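Local coordinates for protein methylaspartate ammonia-lyase (Citrobacter amalonaticus, PDB 1KKO) that catalyses the reversible, magnesium-dependent anti elimination of ammonia from L-threo-3-methylaspartate to give mesaconate, at residues A113-F116 with D117-I121; E152-C155 with D156-L160; G174-R177 with Y178-V181; L204-K207 with G208-L211. All blocks are in the same frame, centred on the assembly; numbering follows the deposited sequence.

Contact 1 of 4, residues A113-F116 with D117-I121; sequences ARFF and DKLRI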
loop_
_atom_site.group_PDB
_atom_site.type_symbol
_atom_site.label_atom_id
_atom_site.label_comp_id
_atom_site.label_asym_id
_atom_site.label_seq_id
_atom_site.Cartn_x
_atom_site.Cartn_y
_atom_site.Cartn_z
ATOM N N ALA A 113 2.397 -24.905 -12.634
ATOM C CA ALA A 113 3.398 -23.837 -12.658
ATOM C C ALA A 113 4.453 -24.098 -13.729
ATOM O O ALA A 113 4.821 -23.195 -14.482
ATOM C CB ALA A 113 4.049 -23.698 -11.307
ATOM N N ARG A 114 4.929 -25.340 -13.809
ATOM C CA ARG A 114 5.910 -25.707 -14.822
ATOM C C ARG A 114 5.352 -25.568 -16.235
ATOM O O ARG A 114 6.032 -25.077 -17.138
ATOM C CB ARG A 114 6.388 -27.138 -14.612
ATOM C CG ARG A 114 7.361 -27.298 -13.466
ATOM C CD ARG A 114 8.031 -28.670 -13.468
ATOM N NE ARG A 114 7.104 -29.710 -13.035
ATOM C CZ ARG A 114 7.085 -30.236 -11.818
ATOM N NH1 ARG A 114 7.967 -29.849 -10.903
ATOM N NH2 ARG A 114 6.182 -31.162 -11.507
ATOM N N PHE A 115 4.100 -25.964 -16.427
ATOM C CA PHE A 115 3.501 -25.883 -17.744
ATOM C C PHE A 115 3.526 -24.460 -18.263
ATOM O O PHE A 115 3.991 -24.197 -19.363
ATOM C CB PHE A 115 2.075 -26.428 -17.749
ATOM C CG PHE A 115 1.352 -26.179 -19.032
ATOM C CD1 PHE A 115 1.519 -27.026 -20.114
ATOM C CD2 PHE A 115 0.529 -25.085 -19.178
ATOM C CE1 PHE A 115 0.871 -26.784 -21.295
ATOM C CE2 PHE A 115 -0.115 -24.841 -20.366
ATOM C CZ PHE A 115 0.056 -25.703 -21.423
ATOM N N PHE A 116 3.038 -23.521 -17.459
ATOM C CA PHE A 116 3.029 -22.138 -17.904
ATOM C C PHE A 116 4.404 -21.504 -17.921
ATOM O O PHE A 116 4.627 -20.575 -18.681
ATOM C CB PHE A 116 2.044 -21.306 -17.074
ATOM C CG PHE A 116 0.627 -21.657 -17.359
ATOM C CD1 PHE A 116 0.037 -21.270 -18.542
ATOM C CD2 PHE A 116 -0.106 -22.425 -16.481
ATOM C CE1 PHE A 116 -1.269 -21.625 -18.830
ATOM C CE2 PHE A 116 -1.414 -22.792 -16.772
ATOM C CZ PHE A 116 -1.985 -22.390 -17.941
ATOM N N ASP A 117 5.330 -22.020 -17.121
ATOM C CA ASP A 117 6.659 -21.430 -17.092
ATOM C C ASP A 117 7.437 -21.695 -18.370
ATOM O O ASP A 117 8.347 -20.932 -18.682
ATOM C CB ASP A 117 7.470 -21.934 -15.905
ATOM C CG ASP A 117 8.438 -20.902 -15.401
ATOM O OD1 ASP A 117 8.015 -19.737 -15.164
ATOM O OD2 ASP A 117 9.632 -21.168 -15.211
ATOM N N LYS A 118 7.081 -22.765 -19.085
ATOM C CA LYS A 118 7.788 -23.195 -20.295
ATOM C C LYS A 118 6.975 -23.035 -21.580
ATOM O O LYS A 118 7.461 -23.328 -22.679
ATOM C CB LYS A 118 8.194 -24.658 -20.148
ATOM C CG LYS A 118 9.277 -24.908 -19.118
ATOM C CD LYS A 118 8.732 -25.092 -17.724
ATOM C CE LYS A 118 9.564 -26.088 -16.953
ATOM N NZ LYS A 118 11.020 -26.005 -17.332
ATOM N N LEU A 119 5.744 -22.564 -21.445
ATOM C CA LEU A 119 4.870 -22.361 -22.586
ATOM C C LEU A 119 5.400 -21.302 -23.553
ATOM O O LEU A 119 5.853 -20.250 -23.140
ATOM C CB LEU A 119 3.502 -21.930 -22.071
ATOM C CG LEU A 119 2.419 -21.826 -23.133
ATOM C CD1 LEU A 119 2.094 -23.187 -23.718
ATOM C CD2 LEU A 119 1.170 -21.194 -22.544
ATOM N N ARG A 120 5.315 -21.578 -24.854
ATOM C CA ARG A 120 5.699 -20.585 -25.856
ATOM C C ARG A 120 4.551 -20.285 -26.816
ATOM O O ARG A 120 3.890 -21.204 -27.317
ATOM C CB ARG A 120 6.926 -21.033 -26.643
ATOM C CG ARG A 120 8.200 -21.005 -25.832
ATOM C CD ARG A 120 9.367 -21.682 -26.515
ATOM N NE ARG A 120 10.565 -21.641 -25.683
ATOM C CZ ARG A 120 11.423 -20.629 -25.662
ATOM N NH1 ARG A 120 11.225 -19.567 -26.427
ATOM N NH2 ARG A 120 12.482 -20.681 -24.868
ATOM N N ILE A 121 4.323 -19.000 -27.058
ATOM C CA ILE A 121 3.272 -18.527 -27.951
ATOM C C ILE A 121 3.981 -17.756 -29.044
ATOM O O ILE A 121 4.730 -16.817 -28.757
ATOM C CB ILE A 121 2.300 -17.578 -27.222
ATOM C CG1 ILE A 121 1.646 -18.267 -26.018
ATOM C CG2 ILE A 121 1.244 -17.054 -28.191
ATOM C CD1 ILE A 121 0.662 -19.336 -26.387
HETATM O O HOH W 1 4.964 -20.405 -14.208
HETATM O O HOH W 2 6.181 -19.524 -20.734
#
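D117 N donates to A113 O, four residues back, at 2.9 Å, as in a regular helix turn; the bond from K118 N to F115 O is weak, at 3.4 Å. This is the last part of helix 110-118, from which the chain runs through L119 into strand 120-121. L119 turns back on the helix. Its CG stands anti to the backbone N (chi1 -173°), and the two methyls spread to different rings. CD1 lies 4.0 Å from F115 CZ, where the two side chains run across one another at a slant. CD2 lies 4.2 Å from F116 CD1, and here L119 and F116 lie alongside and point the same way. The rings also meet each other: F115 CD2 sits over the centre of one face of F116, 3.6 Å above its plane. F116 is buried against L100 and L101 of helix 86-101 and against L134 and L138 of helix 128-146. F115 makes a cation-pi contact with R104. Water bridges add polar links. One water donates to A113 O (2.8 Å) and, less closely, to D117 OD1. A second donates to F116 O and L119 O, tying the end of the turn to the outgoing chain. D117 OD1 also takes a salt bridge from R131 and a hydrogen bond from G337 N. The contact thus has an oily side facing the neighbouring helices and a buried acid beside it. With three donors gathered on OD1, the carboxylate of D117 is probably kept ionised.

Contact 2 of 4, residues E152-C155 with D156-L160; sequences EVVC and DEWQL
V154 CG1 packs against the six-membered part of the W158 indole, 3.7 Å from CE3. The valine places this methyl by holding it anti to its own nitrogen (chi1 177°). CG1 also reaches L160 CD1 at 4.3 Å. V154 O lies at the indole edge, near the ring plane. C155 SG rests on L160 CB and is itself in the disulfide with C162. V153 and E157 run alongside, with CG1 of the valine against OE2 of the glutamate. Beyond the segments, V153 and V154 face helix 128-146, and W158 lies on helix 339-351.

Backbone bonds form the second group. D156 N to E152 O (2.8 Å), E157 N to V153 O (2.9 Å) and W158 N to V154 O (3.0 Å) are the i to i-4 bonds of the last turn of helix 150-157, the third from W158 just beyond it. A Schellman motif then closes the helix. Q159 takes a positive phi of 54°. L160 N reaches back five residues to C155 O, with a nearly straight bond of 2.7 Å on a lone pair in the carbonyl plane. The second bond of the motif, Q159 N to D156 O, is weak.

Polar side chains make the third group. A water donates to D156 OD1 at 2.7 Å and to E152 O, while D156 OD2 pairs with R148. E157 accepts from the backbone nitrogens of F109 and L110, at the start of helix 110-118. W158 NE1 donates to D343.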
loop_
_atom_site.group_PDB
_atom_site.type_symbol
_atom_site.label_atom_id
_atom_site.label_comp_id
_atom_site.label_asym_id
_atom_site.label_seq_id
_atom_site.Cartn_x
_atom_site.Cartn_y
_atom_site.Cartn_z
ATOM N N GLU A 152 1.502 -23.656 3.112
ATOM C CA GLU A 152 1.417 -25.105 3.332
ATOM C C GLU A 152 1.531 -25.868 2.033
ATOM O O GLU A 152 2.114 -26.957 1.990
ATOM C CB GLU A 152 0.108 -25.452 4.041
ATOM C CG GLU A 152 0.066 -24.953 5.472
ATOM C CD GLU A 152 -1.244 -25.265 6.151
ATOM O OE1 GLU A 152 -2.298 -24.970 5.567
ATOM O OE2 GLU A 152 -1.221 -25.830 7.261
ATOM N N VAL A 153 0.976 -25.339 0.962
ATOM C CA VAL A 153 1.078 -26.005 -0.318
ATOM C C VAL A 153 2.544 -26.095 -0.712
ATOM O O VAL A 153 2.999 -27.141 -1.195
ATOM C CB VAL A 153 0.290 -25.262 -1.416
ATOM C CG1 VAL A 153 0.550 -25.883 -2.776
ATOM C CG2 VAL A 153 -1.203 -25.268 -1.116
ATOM N N VAL A 154 3.290 -25.012 -0.509
ATOM C CA VAL A 154 4.703 -25.000 -0.850
ATOM C C VAL A 154 5.435 -26.013 0.020
ATOM O O VAL A 154 6.210 -26.828 -0.474
ATOM C CB VAL A 154 5.324 -23.604 -0.698
ATOM C CG1 VAL A 154 6.821 -23.651 -0.992
ATOM C CG2 VAL A 154 4.650 -22.617 -1.634
ATOM N N CYS A 155 5.190 -25.989 1.317
ATOM C CA CYS A 155 5.877 -26.952 2.185
ATOM C C CYS A 155 5.549 -28.394 1.808
ATOM O O CYS A 155 6.415 -29.275 1.884
ATOM C CB CYS A 155 5.531 -26.718 3.631
ATOM S SG CYS A 155 6.209 -25.185 4.274
ATOM N N ASP A 156 4.306 -28.660 1.437
ATOM C CA ASP A 156 3.924 -30.012 1.042
ATOM C C ASP A 156 4.602 -30.447 -0.256
ATOM O O ASP A 156 5.165 -31.544 -0.323
ATOM C CB ASP A 156 2.411 -30.119 0.871
ATOM C CG ASP A 156 1.662 -30.134 2.183
ATOM O OD1 ASP A 156 2.273 -30.349 3.253
ATOM O OD2 ASP A 156 0.429 -29.944 2.224
ATOM N N GLU A 157 4.564 -29.616 -1.293
ATOM C CA GLU A 157 5.087 -30.012 -2.597
ATOM C C GLU A 157 6.607 -30.009 -2.685
ATOM O O GLU A 157 7.169 -30.699 -3.527
ATOM C CB GLU A 157 4.454 -29.173 -3.709
ATOM C CG GLU A 157 2.951 -29.394 -3.773
ATOM C CD GLU A 157 2.299 -28.987 -5.081
ATOM O OE1 GLU A 157 3.006 -28.824 -6.093
ATOM O OE2 GLU A 157 1.060 -28.836 -5.100
ATOM N N TRP A 158 7.268 -29.249 -1.828
ATOM C CA TRP A 158 8.728 -29.235 -1.782
ATOM C C TRP A 158 9.224 -30.042 -0.593
ATOM O O TRP A 158 10.425 -30.105 -0.346
ATOM C CB TRP A 158 9.265 -27.809 -1.675
ATOM C CG TRP A 158 9.471 -27.137 -2.971
ATOM C CD1 TRP A 158 10.648 -27.005 -3.638
ATOM C CD2 TRP A 158 8.477 -26.482 -3.769
ATOM N NE1 TRP A 158 10.455 -26.296 -4.798
ATOM C CE2 TRP A 158 9.130 -25.966 -4.903
ATOM C CE3 TRP A 158 7.104 -26.262 -3.630
ATOM C CZ2 TRP A 158 8.457 -25.260 -5.893
ATOM C CZ3 TRP A 158 6.436 -25.559 -4.619
ATOM C CH2 TRP A 158 7.111 -25.065 -5.728
ATOM N N GLN A 159 8.300 -30.647 0.143
ATOM C CA GLN A 159 8.670 -31.469 1.292
ATOM C C GLN A 159 9.548 -30.670 2.255
ATOM O O GLN A 159 10.700 -31.043 2.526
ATOM C CB GLN A 159 9.379 -32.752 0.826
ATOM C CG GLN A 159 8.479 -33.673 0.020
ATOM C CD GLN A 159 9.174 -34.921 -0.506
ATOM O OE1 GLN A 159 8.555 -35.725 -1.196
ATOM N NE2 GLN A 159 10.452 -35.087 -0.179
ATOM N N LEU A 160 9.000 -29.552 2.746
ATOM C CA LEU A 160 9.681 -28.651 3.665
ATOM C C LEU A 160 8.984 -28.690 5.019
ATOM O O LEU A 160 7.783 -28.913 5.083
ATOM C CB LEU A 160 9.662 -27.216 3.127
ATOM C CG LEU A 160 10.054 -27.051 1.661
ATOM C CD1 LEU A 160 9.947 -25.579 1.259
ATOM C CD2 LEU A 160 11.450 -27.533 1.392
HETATM O O HOH W 3 2.088 -28.180 4.910
#

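Contact 3 of 4, residues G174-R177 with Y178-V181; sequences GDDR and YIAV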
loop_
_atom_site.group_PDB
_atom_site.type_symbol
_atom_site.label_atom_id
_atom_site.label_comp_id
_atom_site.label_asym_id
_atom_site.label_seq_id
_atom_site.Cartn_x
_atom_site.Cartn_y
_atom_site.Cartn_z
ATOM N N GLY A 174 13.491 4.843 -1.277
ATOM C CA GLY A 174 13.540 5.667 -2.461
ATOM C C GLY A 174 14.481 6.827 -2.140
ATOM O O GLY A 174 15.371 6.714 -1.304
ATOM N N ASP A 175 14.278 7.973 -2.787
ATOM C CA ASP A 175 15.114 9.145 -2.523
ATOM C C ASP A 175 14.790 9.811 -1.173
ATOM O O ASP A 175 15.512 10.703 -0.718
ATOM C CB ASP A 175 14.987 10.157 -3.671
ATOM C CG ASP A 175 15.815 9.768 -4.887
ATOM O OD1 ASP A 175 17.035 9.507 -4.720
ATOM O OD2 ASP A 175 15.322 9.679 -6.040
ATOM N N ASP A 176 13.719 9.367 -0.524
ATOM C CA ASP A 176 13.302 9.921 0.771
ATOM C C ASP A 176 14.148 9.283 1.886
ATOM O O ASP A 176 13.614 8.782 2.885
ATOM C CB ASP A 176 11.820 9.586 0.974
ATOM C CG ASP A 176 11.089 10.562 1.869
ATOM O OD1 ASP A 176 11.630 11.637 2.191
ATOM O OD2 ASP A 176 9.936 10.311 2.291
ATOM N N ARG A 177 15.468 9.319 1.711
ATOM C CA ARG A 177 16.394 8.551 2.546
ATOM C C ARG A 177 16.625 9.045 3.968
ATOM O O ARG A 177 17.327 8.394 4.735
ATOM C CB ARG A 177 17.729 8.369 1.819
ATOM C CG ARG A 177 18.569 9.637 1.652
ATOM C CD ARG A 177 19.867 9.386 0.895
ATOM N NE ARG A 177 19.556 8.866 -0.418
ATOM C CZ ARG A 177 19.136 9.583 -1.450
ATOM N NH1 ARG A 177 19.033 10.908 -1.377
ATOM N NH2 ARG A 177 18.829 8.968 -2.568
ATOM N N TYR A 178 16.023 10.176 4.331
ATOM C CA TYR A 178 16.127 10.667 5.699
ATOM C C TYR A 178 14.798 10.447 6.421
ATOM O O TYR A 178 14.744 9.773 7.445
ATOM C CB TYR A 178 16.549 12.143 5.724
ATOM C CG TYR A 178 17.885 12.356 5.061
ATOM C CD1 TYR A 178 19.062 11.976 5.692
ATOM C CD2 TYR A 178 17.969 12.886 3.794
ATOM C CE1 TYR A 178 20.288 12.137 5.080
ATOM C CE2 TYR A 178 19.193 13.049 3.169
ATOM C CZ TYR A 178 20.348 12.675 3.823
ATOM O OH TYR A 178 21.571 12.844 3.201
ATOM N N ILE A 179 13.724 10.984 5.859
ATOM C CA ILE A 179 12.402 10.810 6.444
ATOM C C ILE A 179 12.013 9.333 6.545
ATOM O O ILE A 179 11.453 8.912 7.553
ATOM C CB ILE A 179 11.340 11.571 5.628
ATOM C CG1 ILE A 179 11.551 13.087 5.752
ATOM C CG2 ILE A 179 9.949 11.148 6.061
ATOM C CD1 ILE A 179 11.519 13.615 7.163
ATOM N N ALA A 180 12.309 8.540 5.518
ATOM C CA ALA A 180 11.894 7.144 5.543
ATOM C C ALA A 180 12.602 6.365 6.638
ATOM O O ALA A 180 12.041 5.420 7.194
ATOM C CB ALA A 180 12.105 6.496 4.193
ATOM N N VAL A 181 13.831 6.755 6.961
ATOM C CA VAL A 181 14.570 6.111 8.037
ATOM C C VAL A 181 13.833 6.301 9.361
ATOM O O VAL A 181 13.698 5.364 10.150
ATOM C CB VAL A 181 16.020 6.635 8.105
ATOM C CG1 VAL A 181 16.684 6.310 9.438
ATOM C CG2 VAL A 181 16.824 6.034 6.971
HETATM O O HOH W 4 14.068 12.130 3.266
HETATM O O HOH W 5 20.926 12.546 0.252
#
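R177 CG lies over one face of the Y178 ring, 4.0 Å from the centroid and 21° off the ring normal, a CH-pi contact. W217 meets the same tyrosine edge-to-face. The guanidinium of R177 stands almost square to the ring, its plane turned by 88°. D175 O lies above one face of that group, toward the rim. NH2 makes a salt bridge to D175 OD1 at 2.9 Å, the oxygen tilted somewhat out of the guanidinium plane and using its lone pair away from the other oxygen. NH1 gives a hydrogen bond to a water at 3.0 Å, and this water also joins Y178 OH. NE donates to A195 O, so outside partners help fix the group. In R177, chi1 of 69° sets CG between the backbone N and the carbonyl carbon, which brings it over the ring.

D176 works on the helix start. Its O accepts from A180 N at 2.9 Å. The methyl CB of A180 comes close to the same oxygen, at 3.0 Å. D176 OD1 takes a water at 2.7 Å, and I179 N donates to that water at 2.9 Å, so the carboxylate serves the first turn through water. The flank of I179 lies against the carboxylate, and I179 also packs on G31 of the second subunit. V181 CG2 touches R177 O, which Y214 OH holds.

D176 centres an inverse gamma turn. The side chain of R177 lies about 8 Å from that of H194, assigned as transition state stabilizer. The whole is the first beta-alpha loop of the TIM barrel, leading from strand 169-170 to helix 179-186 beside the active site.

Contact 4 of 4, residues L204-K207 with G208-L211; sequences LGFK and GEKL
L204, G208 and E209 carry this contact. L204 anchors the apolar side. A chi1 of 173° swings its branch away from the nitrogen, and CD1 meets L211 CD2 at 3.7 Å where the leucines cross. L204 also packs on T242, I243 and I246 of helix 242-246, and both leucines touch Y257. L204 O accepts from L211 N at 2.9 Å, with the donor 43° out of the carbonyl plane.

The same oxygen faces G208 CA at 3.2 Å, a CA-H...O contact. G208 has no side chain and a positive phi. Its N donates to G205 O at 3.1 Å, from above the carbonyl plane, which closes a type I turn from G205 to G208. G208 O in turn accepts from Y257 OH.

E209 folds back over this turn. With chi1 at 73°, its carboxylate comes round to the nitrogens of the loop. OE1 accepts from K207 N at 2.9 Å on the syn lone pair. OE2 takes a water at 2.5 Å, and F206 N donates to that water. OE2 also lies 3.4 Å from F206 CD1, the ring and carboxylate planes being steeply inclined. Two neighbouring amides of the turn are thus held, one directly and one through water.

This is a type I turn joining the short helix 200-204 to helix 209-225, in the connection after barrel strand 191-194; G208 is the N-cap of the latter helix.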
loop_
_atom_site.group_PDB
_atom_site.type_symbol
_atom_site.label_atom_id
_atom_site.label_comp_id
_atom_site.label_asym_id
_atom_site.label_seq_id
_atom_site.Cartn_x
_atom_site.Cartn_y
_atom_site.Cartn_z
ATOM N N LEU A 204 26.532 9.220 -3.874
ATOM C CA LEU A 204 27.690 8.480 -3.396
ATOM C C LEU A 204 28.808 9.431 -3.004
ATOM O O LEU A 204 29.451 9.274 -1.970
ATOM C CB LEU A 204 28.208 7.549 -4.488
ATOM C CG LEU A 204 29.522 6.803 -4.209
ATOM C CD1 LEU A 204 29.385 5.846 -3.029
ATOM C CD2 LEU A 204 29.963 6.050 -5.455
ATOM N N GLY A 205 29.013 10.428 -3.856
ATOM C CA GLY A 205 30.135 11.334 -3.716
ATOM C C GLY A 205 31.216 10.867 -4.675
ATOM O O GLY A 205 31.342 9.673 -4.943
ATOM N N PHE A 206 32.003 11.799 -5.199
ATOM C CA PHE A 206 33.051 11.446 -6.156
ATOM C C PHE A 206 34.125 10.566 -5.541
ATOM O O PHE A 206 34.810 9.835 -6.249
ATOM C CB PHE A 206 33.659 12.699 -6.804
ATOM C CG PHE A 206 34.671 13.442 -5.953
ATOM C CD1 PHE A 206 34.268 14.336 -4.970
ATOM C CD2 PHE A 206 36.028 13.299 -6.195
ATOM C CE1 PHE A 206 35.203 15.047 -4.225
ATOM C CE2 PHE A 206 36.965 14.015 -5.454
ATOM C CZ PHE A 206 36.550 14.881 -4.466
ATOM N N LYS A 207 34.262 10.637 -4.226
ATOM C CA LYS A 207 35.217 9.813 -3.507
ATOM C C LYS A 207 34.515 8.941 -2.473
ATOM O O LYS A 207 35.160 8.374 -1.597
ATOM C CB LYS A 207 36.259 10.694 -2.816
ATOM C CG LYS A 207 37.200 11.409 -3.781
ATOM C CD LYS A 207 37.590 10.551 -4.982
ATOM C CE LYS A 207 38.866 11.040 -5.658
ATOM N NZ LYS A 207 39.161 10.330 -6.937
ATOM N N GLY A 208 33.190 8.861 -2.578
ATOM C CA GLY A 208 32.401 8.059 -1.658
ATOM C C GLY A 208 32.128 8.749 -0.337
ATOM O O GLY A 208 31.607 8.131 0.593
ATOM N N GLU A 209 32.471 10.035 -0.252
ATOM C CA GLU A 209 32.326 10.789 0.986
ATOM C C GLU A 209 30.864 11.038 1.383
ATOM O O GLU A 209 30.539 11.062 2.567
ATOM C CB GLU A 209 33.086 12.125 0.893
ATOM C CG GLU A 209 32.457 13.198 0.008
ATOM C CD GLU A 209 32.681 12.991 -1.479
ATOM O OE1 GLU A 209 33.319 11.997 -1.861
ATOM O OE2 GLU A 209 32.204 13.827 -2.273
ATOM N N LYS A 210 29.999 11.250 0.401
ATOM C CA LYS A 210 28.588 11.476 0.706
ATOM C C LYS A 210 27.977 10.206 1.316
ATOM O O LYS A 210 27.309 10.264 2.344
ATOM C CB LYS A 210 27.827 11.952 -0.529
ATOM C CG LYS A 210 28.127 13.420 -0.884
ATOM C CD LYS A 210 27.729 13.771 -2.296
ATOM C CE LYS A 210 28.411 15.063 -2.766
ATOM N NZ LYS A 210 27.505 16.239 -2.697
ATOM N N LEU A 211 28.239 9.055 0.709
ATOM C CA LEU A 211 27.714 7.812 1.258
ATOM C C LEU A 211 28.306 7.562 2.637
ATOM O O LEU A 211 27.622 7.097 3.538
ATOM C CB LEU A 211 27.986 6.635 0.329
ATOM C CG LEU A 211 27.565 5.285 0.909
ATOM C CD1 LEU A 211 26.084 5.273 1.267
ATOM C CD2 LEU A 211 27.879 4.197 -0.089
HETATM O O HOH W 6 31.009 14.436 -4.372
#

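All four contacts are local and partly buried, and each lies at a helix end. Contacts 1 and 2 concern the C-terminal parts of helices 110-118 and 150-157, in the N-terminal part of the chain. Both rest on helices 128-146 and 339-351. Their chemistry is largely apolar, with aromatic rings against aliphatic side chains, and their carboxylates mostly reach other parts of the chain. Contacts 3 and 4 lie in the barrel, on the opposite side of the chain's centre, and concern helix starts; there carboxylates reach backbone nitrogens of their own stretch, directly or through water. Contact 3 packs on helix 209-225, whose start lies in contact 4. Contact 3 alone reaches the second subunit.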